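Local coordinates for protein putative SAM-dependent O-methyltranferase (Podospora anserina, PDB 4YMH) that binds S-adenosyl-L-homocysteine and S-adenosylmethionine and is probably an O-methyltransferase of the cation-dependent family, at residues E33-T38 with S49-G54; K67-I72 with L81-G86. One frame throughout, in Å; residues are numbered along the deposited sequence.

Contact 1. Residues E33-T38 with S49-G54. With SAH (S-adenosyl-L-homocysteine), chain E.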
ATOM      1  N   GLU A  33     -21.691  11.487  -1.691  1.00 29.91           N
ATOM      2  CA  GLU A  33     -23.150  11.377  -1.701  1.00 32.77           C
ATOM      3  C   GLU A  33     -23.604   9.930  -1.939  1.00 34.76           C
ATOM      4  O   GLU A  33     -24.532   9.440  -1.281  1.00 33.13           O
ATOM      5  CB  GLU A  33     -23.754  12.309  -2.758  1.00 39.92           C
ATOM      6  CG  GLU A  33     -25.267  12.302  -2.790  1.00 46.75           C
ATOM      7  CD  GLU A  33     -25.847  13.296  -3.784  1.00 56.46           C
ATOM      8  OE1 GLU A  33     -25.196  13.564  -4.815  1.00 58.35           O
ATOM      9  OE2 GLU A  33     -26.954  13.816  -3.529  1.00 62.75           O
ATOM     10  N   HIS A  34     -22.953   9.242  -2.872  1.00 32.73           N
ATOM     11  CA  HIS A  34     -23.298   7.843  -3.107  1.00 35.49           C
ATOM     12  C   HIS A  34     -22.976   6.956  -1.889  1.00 33.91           C
ATOM     13  O   HIS A  34     -23.729   6.034  -1.554  1.00 28.83           O
ATOM     14  CB  HIS A  34     -22.578   7.311  -4.344  1.00 32.29           C
ATOM     15  CG  HIS A  34     -22.791   5.853  -4.575  1.00 33.53           C
ATOM     16  ND1 HIS A  34     -23.983   5.335  -5.040  1.00 36.32           N
ATOM     17  CD2 HIS A  34     -21.973   4.792  -4.384  1.00 34.68           C
ATOM     18  CE1 HIS A  34     -23.884   4.023  -5.132  1.00 35.71           C
ATOM     19  NE2 HIS A  34     -22.675   3.665  -4.735  1.00 32.45           N
ATOM     20  N   TRP A  35     -21.859   7.243  -1.230  1.00 32.55           N
ATOM     21  CA  TRP A  35     -21.423   6.468  -0.066  1.00 33.23           C
ATOM     22  C   TRP A  35     -22.450   6.599   1.064  1.00 36.27           C
ATOM     23  O   TRP A  35     -22.928   5.596   1.634  1.00 35.45           O
ATOM     24  CB  TRP A  35     -20.034   6.953   0.371  1.00 31.49           C
ATOM     25  CG  TRP A  35     -19.342   6.131   1.412  1.00 32.21           C
ATOM     26  CD1 TRP A  35     -18.633   4.977   1.216  1.00 28.46           C
ATOM     27  CD2 TRP A  35     -19.250   6.424   2.811  1.00 39.58           C
ATOM     28  NE1 TRP A  35     -18.119   4.529   2.409  1.00 31.94           N
ATOM     29  CE2 TRP A  35     -18.484   5.397   3.405  1.00 40.01           C
ATOM     30  CE3 TRP A  35     -19.745   7.453   3.622  1.00 44.25           C
ATOM     31  CZ2 TRP A  35     -18.209   5.366   4.769  1.00 43.92           C
ATOM     32  CZ3 TRP A  35     -19.467   7.423   4.976  1.00 47.95           C
ATOM     33  CH2 TRP A  35     -18.705   6.385   5.537  1.00 48.84           C
ATOM     34  N   GLU A  36     -22.818   7.845   1.352  1.00 32.73           N
ATOM     35  CA  GLU A  36     -23.808   8.146   2.379  1.00 33.42           C
ATOM     36  C   GLU A  36     -25.170   7.531   2.055  1.00 41.16           C
ATOM     37  O   GLU A  36     -25.849   6.973   2.930  1.00 43.01           O
ATOM     38  CB  GLU A  36     -23.944   9.658   2.558  1.00 51.64           C
ATOM     39  CG  GLU A  36     -22.694  10.342   3.091  1.00 52.95           C
ATOM     40  CD  GLU A  36     -22.443  10.058   4.565  1.00 59.81           C
ATOM     41  OE1 GLU A  36     -23.327   9.474   5.232  1.00 63.54           O
ATOM     42  OE2 GLU A  36     -21.356  10.424   5.060  1.00 60.88           O
ATOM     43  N   TRP A  37     -25.563   7.645   0.793  1.00 42.15           N
ATOM     44  CA  TRP A  37     -26.828   7.096   0.329  1.00 41.42           C
ATOM     45  C   TRP A  37     -26.871   5.589   0.506  1.00 42.25           C
ATOM     46  O   TRP A  37     -27.902   5.027   0.885  1.00 42.25           O
ATOM     47  CB  TRP A  37     -27.055   7.448  -1.136  1.00 42.47           C
ATOM     48  CG  TRP A  37     -28.225   6.742  -1.753  1.00 48.27           C
ATOM     49  CD1 TRP A  37     -29.522   7.162  -1.772  1.00 52.40           C
ATOM     50  CD2 TRP A  37     -28.197   5.496  -2.456  1.00 49.17           C
ATOM     51  NE1 TRP A  37     -30.306   6.252  -2.440  1.00 53.18           N
ATOM     52  CE2 TRP A  37     -29.515   5.222  -2.872  1.00 53.01           C
ATOM     53  CE3 TRP A  37     -27.184   4.587  -2.775  1.00 49.42           C
ATOM     54  CZ2 TRP A  37     -29.846   4.076  -3.588  1.00 54.48           C
ATOM     55  CZ3 TRP A  37     -27.515   3.446  -3.485  1.00 50.57           C
ATOM     56  CH2 TRP A  37     -28.834   3.202  -3.886  1.00 53.42           C
ATOM     57  N   THR A  38     -25.754   4.937   0.207  1.00 40.57           N
ATOM     58  CA  THR A  38     -25.650   3.496   0.385  1.00 42.99           C
ATOM     59  C   THR A  38     -25.815   3.136   1.857  1.00 47.24           C
ATOM     60  O   THR A  38     -26.534   2.194   2.200  1.00 49.98           O
ATOM     61  CB  THR A  38     -24.307   2.952  -0.135  1.00 38.06           C
ATOM     62  OG1 THR A  38     -24.209   3.191  -1.542  1.00 33.91           O
ATOM     63  CG2 THR A  38     -24.204   1.443   0.127  1.00 33.18           C
ATOM     64  N   SER A  49     -16.641  -0.302   1.039  1.00 34.10           N
ATOM     65  CA  SER A  49     -15.338   0.231   1.430  1.00 31.17           C
ATOM     66  C   SER A  49     -15.519   1.555   2.174  1.00 32.71           C
ATOM     67  O   SER A  49     -16.580   2.167   2.088  1.00 31.93           O
ATOM     68  CB  SER A  49     -14.445   0.397   0.199  1.00 31.70           C
ATOM     69  OG  SER A  49     -14.259  -0.861  -0.445  1.00 29.38           O
ATOM     70  N   SER A  50     -14.502   1.972   2.928  1.00 30.28           N
ATOM     71  CA  SER A  50     -14.498   3.275   3.599  1.00 29.12           C
ATOM     72  C   SER A  50     -14.193   4.425   2.629  1.00 27.91           C
ATOM     73  O   SER A  50     -13.846   4.198   1.470  1.00 24.07           O
ATOM     74  CB  SER A  50     -13.461   3.293   4.715  1.00 32.00           C
ATOM     75  OG  SER A  50     -12.152   3.317   4.153  1.00 26.36           O
ATOM     76  N   ARG A  51     -14.301   5.659   3.111  1.00 26.83           N
ATOM     77  CA  ARG A  51     -13.929   6.828   2.315  1.00 27.63           C
ATOM     78  C   ARG A  51     -12.427   6.876   2.017  1.00 28.13           C
ATOM     79  O   ARG A  51     -12.009   7.207   0.895  1.00 23.09           O
ATOM     80  CB  ARG A  51     -14.358   8.112   3.028  1.00 32.81           C
ATOM     81  CG  ARG A  51     -15.867   8.270   3.161  1.00 38.16           C
ATOM     82  CD  ARG A  51     -16.244   9.568   3.869  1.00 46.02           C
ATOM     83  NE  ARG A  51     -15.691  10.751   3.210  1.00 48.55           N
ATOM     84  CZ  ARG A  51     -16.186  11.980   3.340  1.00 52.13           C
ATOM     85  NH1 ARG A  51     -17.261  12.196   4.087  1.00 52.97           N
ATOM     86  NH2 ARG A  51     -15.616  12.994   2.709  1.00 52.14           N
ATOM     87  N   LEU A  52     -11.617   6.539   3.021  1.00 23.43           N
ATOM     88  CA  LEU A  52     -10.166   6.518   2.842  1.00 20.09           C
ATOM     89  C   LEU A  52      -9.796   5.503   1.758  1.00 20.77           C
ATOM     90  O   LEU A  52      -8.956   5.775   0.894  1.00 21.21           O
ATOM     91  CB  LEU A  52      -9.459   6.184   4.166  1.00 21.12           C
ATOM     92  CG  LEU A  52      -7.928   6.164   4.137  1.00 22.02           C
ATOM     93  CD1 LEU A  52      -7.380   7.526   3.696  1.00 19.56           C
ATOM     94  CD2 LEU A  52      -7.376   5.773   5.518  1.00 22.42           C
ATOM     95  N   GLN A  53     -10.447   4.340   1.781  1.00 19.26           N
ATOM     96  CA  GLN A  53     -10.203   3.335   0.750  1.00 19.94           C
ATOM     97  C   GLN A  53     -10.590   3.862  -0.610  1.00 17.37           C
ATOM     98  O   GLN A  53      -9.940   3.550  -1.608  1.00 19.63           O
ATOM     99  CB  GLN A  53     -10.970   2.037   1.031  1.00 21.43           C
ATOM    100  CG  GLN A  53     -10.416   1.208   2.157  1.00 28.78           C
ATOM    101  CD  GLN A  53     -11.214  -0.066   2.368  1.00 35.43           C
ATOM    102  OE1 GLN A  53     -12.100  -0.114   3.219  1.00 36.07           O
ATOM    103  NE2 GLN A  53     -10.911  -1.098   1.581  1.00 33.05           N
ATOM    104  N   GLY A  54     -11.649   4.666  -0.662  1.00 19.48           N
ATOM    105  CA  GLY A  54     -12.016   5.342  -1.897  1.00 20.73           C
ATOM    106  C   GLY A  54     -10.907   6.234  -2.439  1.00 19.86           C
ATOM    107  O   GLY A  54     -10.568   6.204  -3.632  1.00 19.65           O
TER
HETATM  108  N   SAH E1001     -16.712  -3.639  -3.836  1.00 31.95           N
HETATM  109  CA  SAH E1001     -17.760  -3.059  -3.044  1.00 35.69           C
HETATM  110  CB  SAH E1001     -18.271  -4.036  -1.988  1.00 32.83           C
HETATM  111  CG  SAH E1001     -18.415  -5.498  -2.399  1.00 29.14           C
HETATM  112  SD  SAH E1001     -19.179  -6.431  -1.125  1.00 31.51           S
HETATM  113  C   SAH E1001     -17.292  -1.807  -2.353  1.00 35.76           C
HETATM  114  O   SAH E1001     -18.100  -0.995  -1.968  1.00 30.25           O
HETATM  115  OXT SAH E1001     -16.095  -1.636  -2.182  1.00 36.11           O
HETATM  116  C5' SAH E1001     -19.186  -7.975  -1.939  1.00 30.17           C
HETATM  117  C4' SAH E1001     -20.199  -8.092  -3.067  1.00 30.11           C
HETATM  118  O4' SAH E1001     -19.980  -9.300  -3.771  1.00 33.68           O
HETATM  119  C3' SAH E1001     -21.623  -8.162  -2.572  1.00 32.92           C
HETATM  120  O3' SAH E1001     -22.424  -7.192  -3.204  1.00 33.00           O
HETATM  121  C2' SAH E1001     -22.087  -9.547  -2.945  1.00 31.31           C
HETATM  122  O2' SAH E1001     -23.450  -9.625  -3.218  1.00 28.94           O
HETATM  123  C1' SAH E1001     -21.200  -9.909  -4.111  1.00 32.84           C
HETATM  124  N9  SAH E1001     -21.000 -11.356  -4.275  1.00 33.36           N
HETATM  125  C8  SAH E1001     -20.879 -12.271  -3.331  1.00 32.96           C
HETATM  126  N7  SAH E1001     -20.702 -13.470  -3.857  1.00 28.91           N
HETATM  127  C5  SAH E1001     -20.702 -13.331  -5.159  1.00 30.80           C
HETATM  128  C6  SAH E1001     -20.549 -14.208  -6.319  1.00 30.09           C
HETATM  129  N6  SAH E1001     -20.370 -15.494  -6.119  1.00 32.24           N
HETATM  130  N1  SAH E1001     -20.591 -13.680  -7.539  1.00 29.65           N
HETATM  131  C2  SAH E1001     -20.760 -12.373  -7.701  1.00 29.99           C
HETATM  132  N3  SAH E1001     -20.899 -11.516  -6.708  1.00 28.46           N
HETATM  133  C4  SAH E1001     -20.879 -11.932  -5.436  1.00 31.11           C

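Contact 2. Residues K67-I72 with L81-G86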
ATOM      1  N   LYS A  67      -5.524   0.508 -18.473  1.00 22.06           N
ATOM      2  CA  LYS A  67      -6.337   0.626 -19.685  1.00 25.63           C
ATOM      3  C   LYS A  67      -7.735   0.041 -19.478  1.00 30.01           C
ATOM      4  O   LYS A  67      -8.722   0.566 -19.987  1.00 31.53           O
ATOM      5  CB  LYS A  67      -5.650  -0.068 -20.867  1.00 28.83           C
ATOM      6  CG  LYS A  67      -4.407   0.660 -21.372  1.00 36.85           C
ATOM      7  CD  LYS A  67      -3.848   0.040 -22.659  1.00 42.84           C
ATOM      8  CE  LYS A  67      -3.176  -1.296 -22.389  1.00 47.74           C
ATOM      9  NZ  LYS A  67      -2.124  -1.181 -21.327  1.00 47.88           N
ATOM     10  N   ARG A  68      -7.804  -1.061 -18.741  1.00 24.95           N
ATOM     11  CA  ARG A  68      -9.067  -1.719 -18.411  1.00 21.40           C
ATOM     12  C   ARG A  68      -8.998  -2.144 -16.954  1.00 23.53           C
ATOM     13  O   ARG A  68      -7.934  -2.568 -16.495  1.00 23.14           O
ATOM     14  CB  ARG A  68      -9.319  -2.946 -19.295  1.00 25.33           C
ATOM     15  CG  ARG A  68      -9.353  -2.700 -20.798  1.00 33.09           C
ATOM     16  CD  ARG A  68      -9.584  -4.016 -21.545  1.00 33.42           C
ATOM     17  NE  ARG A  68     -10.935  -4.539 -21.350  1.00 34.04           N
ATOM     18  CZ  ARG A  68     -11.256  -5.830 -21.359  1.00 34.62           C
ATOM     19  NH1 ARG A  68     -10.319  -6.758 -21.519  1.00 33.77           N
ATOM     20  NH2 ARG A  68     -12.515  -6.196 -21.190  1.00 34.93           N
ATOM     21  N   ILE A  69     -10.118  -2.039 -16.235  1.00 19.95           N
ATOM     22  CA  ILE A  69     -10.181  -2.451 -14.833  1.00 19.20           C
ATOM     23  C   ILE A  69     -11.268  -3.510 -14.689  1.00 22.49           C
ATOM     24  O   ILE A  69     -12.354  -3.371 -15.248  1.00 21.67           O
ATOM     25  CB  ILE A  69     -10.483  -1.254 -13.886  1.00 20.52           C
ATOM     26  CG1 ILE A  69      -9.307  -0.277 -13.852  1.00 24.67           C
ATOM     27  CG2 ILE A  69     -10.806  -1.741 -12.458  1.00 21.19           C
ATOM     28  CD1 ILE A  69      -9.560   0.999 -13.045  1.00 22.98           C
ATOM     29  N   LEU A  70     -10.964  -4.578 -13.968  1.00 19.54           N
ATOM     30  CA  LEU A  70     -11.976  -5.580 -13.632  1.00 20.94           C
ATOM     31  C   LEU A  70     -12.215  -5.559 -12.136  1.00 24.28           C
ATOM     32  O   LEU A  70     -11.275  -5.422 -11.360  1.00 22.54           O
ATOM     33  CB  LEU A  70     -11.549  -6.979 -14.065  1.00 21.22           C
ATOM     34  CG  LEU A  70     -12.439  -8.119 -13.528  1.00 21.04           C
ATOM     35  CD1 LEU A  70     -13.864  -8.031 -14.093  1.00 23.40           C
ATOM     36  CD2 LEU A  70     -11.828  -9.476 -13.807  1.00 24.91           C
ATOM     37  N   GLU A  71     -13.473  -5.691 -11.738  1.00 21.63           N
ATOM     38  CA  GLU A  71     -13.841  -5.720 -10.333  1.00 24.99           C
ATOM     39  C   GLU A  71     -14.787  -6.890 -10.069  1.00 23.72           C
ATOM     40  O   GLU A  71     -15.738  -7.112 -10.812  1.00 24.68           O
ATOM     41  CB  GLU A  71     -14.483  -4.388  -9.953  1.00 33.44           C
ATOM     42  CG  GLU A  71     -15.438  -4.439  -8.805  1.00 38.12           C
ATOM     43  CD  GLU A  71     -15.927  -3.066  -8.417  1.00 35.21           C
ATOM     44  OE1 GLU A  71     -17.145  -2.799  -8.556  1.00 36.95           O
ATOM     45  OE2 GLU A  71     -15.088  -2.259  -7.968  1.00 31.48           O
ATOM     46  N   ILE A  72     -14.509  -7.665  -9.028  1.00 23.99           N
ATOM     47  CA  ILE A  72     -15.371  -8.784  -8.690  1.00 21.72           C
ATOM     48  C   ILE A  72     -16.051  -8.436  -7.370  1.00 25.72           C
ATOM     49  O   ILE A  72     -15.380  -8.311  -6.340  1.00 24.06           O
ATOM     50  CB  ILE A  72     -14.589 -10.108  -8.589  1.00 25.87           C
ATOM     51  CG1 ILE A  72     -13.709 -10.307  -9.829  1.00 23.93           C
ATOM     52  CG2 ILE A  72     -15.546 -11.281  -8.426  1.00 28.55           C
ATOM     53  CD1 ILE A  72     -12.908 -11.616  -9.832  1.00 25.03           C
ATOM     54  N   LEU A  81     -17.420   3.222  -8.985  1.00 23.79           N
ATOM     55  CA  LEU A  81     -17.429   4.659  -9.225  1.00 23.06           C
ATOM     56  C   LEU A  81     -16.092   5.294  -8.824  1.00 25.14           C
ATOM     57  O   LEU A  81     -15.672   6.292  -9.431  1.00 24.61           O
ATOM     58  CB  LEU A  81     -18.590   5.333  -8.486  1.00 24.91           C
ATOM     59  CG  LEU A  81     -19.978   4.980  -9.053  1.00 27.82           C
ATOM     60  CD1 LEU A  81     -21.101   5.465  -8.133  1.00 29.97           C
ATOM     61  CD2 LEU A  81     -20.146   5.561 -10.456  1.00 23.24           C
ATOM     62  N   ALA A  82     -15.424   4.723  -7.820  1.00 25.95           N
ATOM     63  CA  ALA A  82     -14.069   5.183  -7.497  1.00 24.45           C
ATOM     64  C   ALA A  82     -13.119   4.955  -8.677  1.00 24.87           C
ATOM     65  O   ALA A  82     -12.390   5.868  -9.078  1.00 26.60           O
ATOM     66  CB  ALA A  82     -13.531   4.486  -6.245  1.00 18.23           C
ATOM     67  N   TRP A  83     -13.129   3.743  -9.234  1.00 22.62           N
ATOM     68  CA  TRP A  83     -12.300   3.443 -10.408  1.00 23.99           C
ATOM     69  C   TRP A  83     -12.631   4.371 -11.576  1.00 26.50           C
ATOM     70  O   TRP A  83     -11.740   4.870 -12.292  1.00 24.06           O
ATOM     71  CB  TRP A  83     -12.487   1.978 -10.850  1.00 22.11           C
ATOM     72  CG  TRP A  83     -12.149   0.940  -9.803  1.00 20.66           C
ATOM     73  CD1 TRP A  83     -12.947  -0.092  -9.389  1.00 24.46           C
ATOM     74  CD2 TRP A  83     -10.934   0.830  -9.050  1.00 23.32           C
ATOM     75  NE1 TRP A  83     -12.307  -0.828  -8.424  1.00 23.32           N
ATOM     76  CE2 TRP A  83     -11.071  -0.284  -8.197  1.00 24.31           C
ATOM     77  CE3 TRP A  83      -9.742   1.567  -9.013  1.00 20.59           C
ATOM     78  CZ2 TRP A  83     -10.061  -0.680  -7.315  1.00 20.48           C
ATOM     79  CZ3 TRP A  83      -8.748   1.176  -8.139  1.00 23.69           C
ATOM     80  CH2 TRP A  83      -8.911   0.057  -7.301  1.00 16.22           C
ATOM     81  N   TYR A  84     -13.931   4.583 -11.774  1.00 25.04           N
ATOM     82  CA  TYR A  84     -14.431   5.498 -12.795  1.00 21.93           C
ATOM     83  C   TYR A  84     -13.815   6.887 -12.620  1.00 24.96           C
ATOM     84  O   TYR A  84     -13.276   7.472 -13.575  1.00 26.12           O
ATOM     85  CB  TYR A  84     -15.974   5.550 -12.740  1.00 24.69           C
ATOM     86  CG  TYR A  84     -16.615   6.508 -13.733  1.00 29.56           C
ATOM     87  CD1 TYR A  84     -16.848   6.126 -15.050  1.00 31.23           C
ATOM     88  CD2 TYR A  84     -16.981   7.789 -13.352  1.00 31.65           C
ATOM     89  CE1 TYR A  84     -17.424   6.997 -15.959  1.00 35.74           C
ATOM     90  CE2 TYR A  84     -17.559   8.677 -14.259  1.00 36.11           C
ATOM     91  CZ  TYR A  84     -17.780   8.273 -15.560  1.00 38.89           C
ATOM     92  OH  TYR A  84     -18.357   9.141 -16.461  1.00 43.25           O
ATOM     93  N   GLU A  85     -13.855   7.404 -11.395  1.00 23.61           N
ATOM     94  CA  GLU A  85     -13.284   8.726 -11.133  1.00 26.84           C
ATOM     95  C   GLU A  85     -11.779   8.739 -11.406  1.00 20.79           C
ATOM     96  O   GLU A  85     -11.228   9.731 -11.908  1.00 25.20           O
ATOM     97  CB  GLU A  85     -13.547   9.161  -9.683  1.00 30.69           C
ATOM     98  CG  GLU A  85     -14.991   9.588  -9.376  1.00 30.82           C
ATOM     99  CD  GLU A  85     -15.380  10.926  -9.993  1.00 35.59           C
ATOM    100  OE1 GLU A  85     -14.519  11.601 -10.608  1.00 31.22           O
ATOM    101  OE2 GLU A  85     -16.562  11.309  -9.852  1.00 32.86           O
ATOM    102  N   GLY A  86     -11.118   7.634 -11.076  1.00 24.06           N
ATOM    103  CA  GLY A  86      -9.675   7.568 -11.230  1.00 27.57           C
ATOM    104  C   GLY A  86      -9.213   7.380 -12.662  1.00 29.21           C
ATOM    105  O   GLY A  86      -8.018   7.476 -12.944  1.00 28.69           O
TER

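Contact 1. Residues E33-T38 with S49-G54
W35, on helix 29-41, carries this contact against the loop and first turn that start helix 51-64. With CG anti to the backbone N (chi1 -171°), its indole projects toward S49-R51. At the ring edge NE1 donates to S49 O over 2.8 Å; the N-H...O angle is 159°, and the acceptor lies in the indole plane while the donor lies in the carbonyl plane, a coplanar geometry that probably limits rotation of the indole. Over one indole face sits R51 CG, 3.8 Å from the centroid of the six-membered ring in a CH-pi contact, and the R51 and W35 side chains cross at about a right angle. One residue on, E36 brings OE2 to 4.6 Å from R51 NH1, opposite charges too far apart for a salt bridge. Across the contact S50 caps helix 51-64: Q53 N donates to S50 OG, which also bonds S4 of the second subunit, and S50 N to Q53 OE1, completing a capping box. S49 OG hydrogen-bonds SAH OXT at 2.6 Å, so the carbonyl gripped by W35 belongs to a residue of the cofactor pocket, at the end that receives the amino-acid carboxylate of SAH.

Contact 2. Residues K67-I72 with L81-G86
I69 and W83 meet at about a right angle, the isoleucine branches of strand 68-72 set against the indole that helix 78-86 turns toward the sheet. I69 CG2, anti to the backbone N, stands over one face of the five-membered ring, 4.1 Å from its centroid and 13° off the normal, a CH-pi contact displaced from the middle of the indole toward its rim. The CG1 branch ends on the same side of the indole plane, CD1 lying 3.8 Å from W83 CB and also near CE3.

E71 comes to the same ring from its edge. Its chain runs extended beyond CG and brings OE2 into the indole plane, 3.2 Å from W83 NE1. The N-H...O angle of 124° makes this bond weak, and the carboxylate plane is turned 58° from the ring. The same OE2 also bonds S79 OG, its stronger partner, and OE1 bonds T96, so both oxygens of this buried carboxylate are engaged. S79 in turn binds SAH, which puts E71 one shell behind the cofactor. A leucine in place of W83, lacking the indole and its N-H, would probably open a gap beside I69 and leave E71 OE2 without this weak second bond.

Around this core, W83 meets F142 edge-to-face and packs on L140 of strand 138-143, while I94 of strand 93-98 and M57 of helix 51-64 touch it as well. The contact joins the first strand and the helix of the beta-alpha-beta unit 68-72, 78-86, 93-98.

Overall arrangement
Contact 1 closes before contact 2 opens: helices 29-41 and 51-64 precede strand 68-72, which directly follows helix 51-64, and helix 78-86 comes next. The centres of the two contacts lie about 15 Å apart, yet they touch, H34 CD2 packing 3.9 Å from L81 CD1, and helix 51-64 also reaches helix 78-86 through M57. Contact 2 belongs to the Rossmann-like core, where strand 68-72 runs parallel between strands 93-98 and 138-143 of the mixed seven-stranded sheet; contact 1 joins the helices that come before that core. Both border the SAH site, contact 1 directly through S49 and contact 2 through E71, whose side chain is about 5 Å from the ligand.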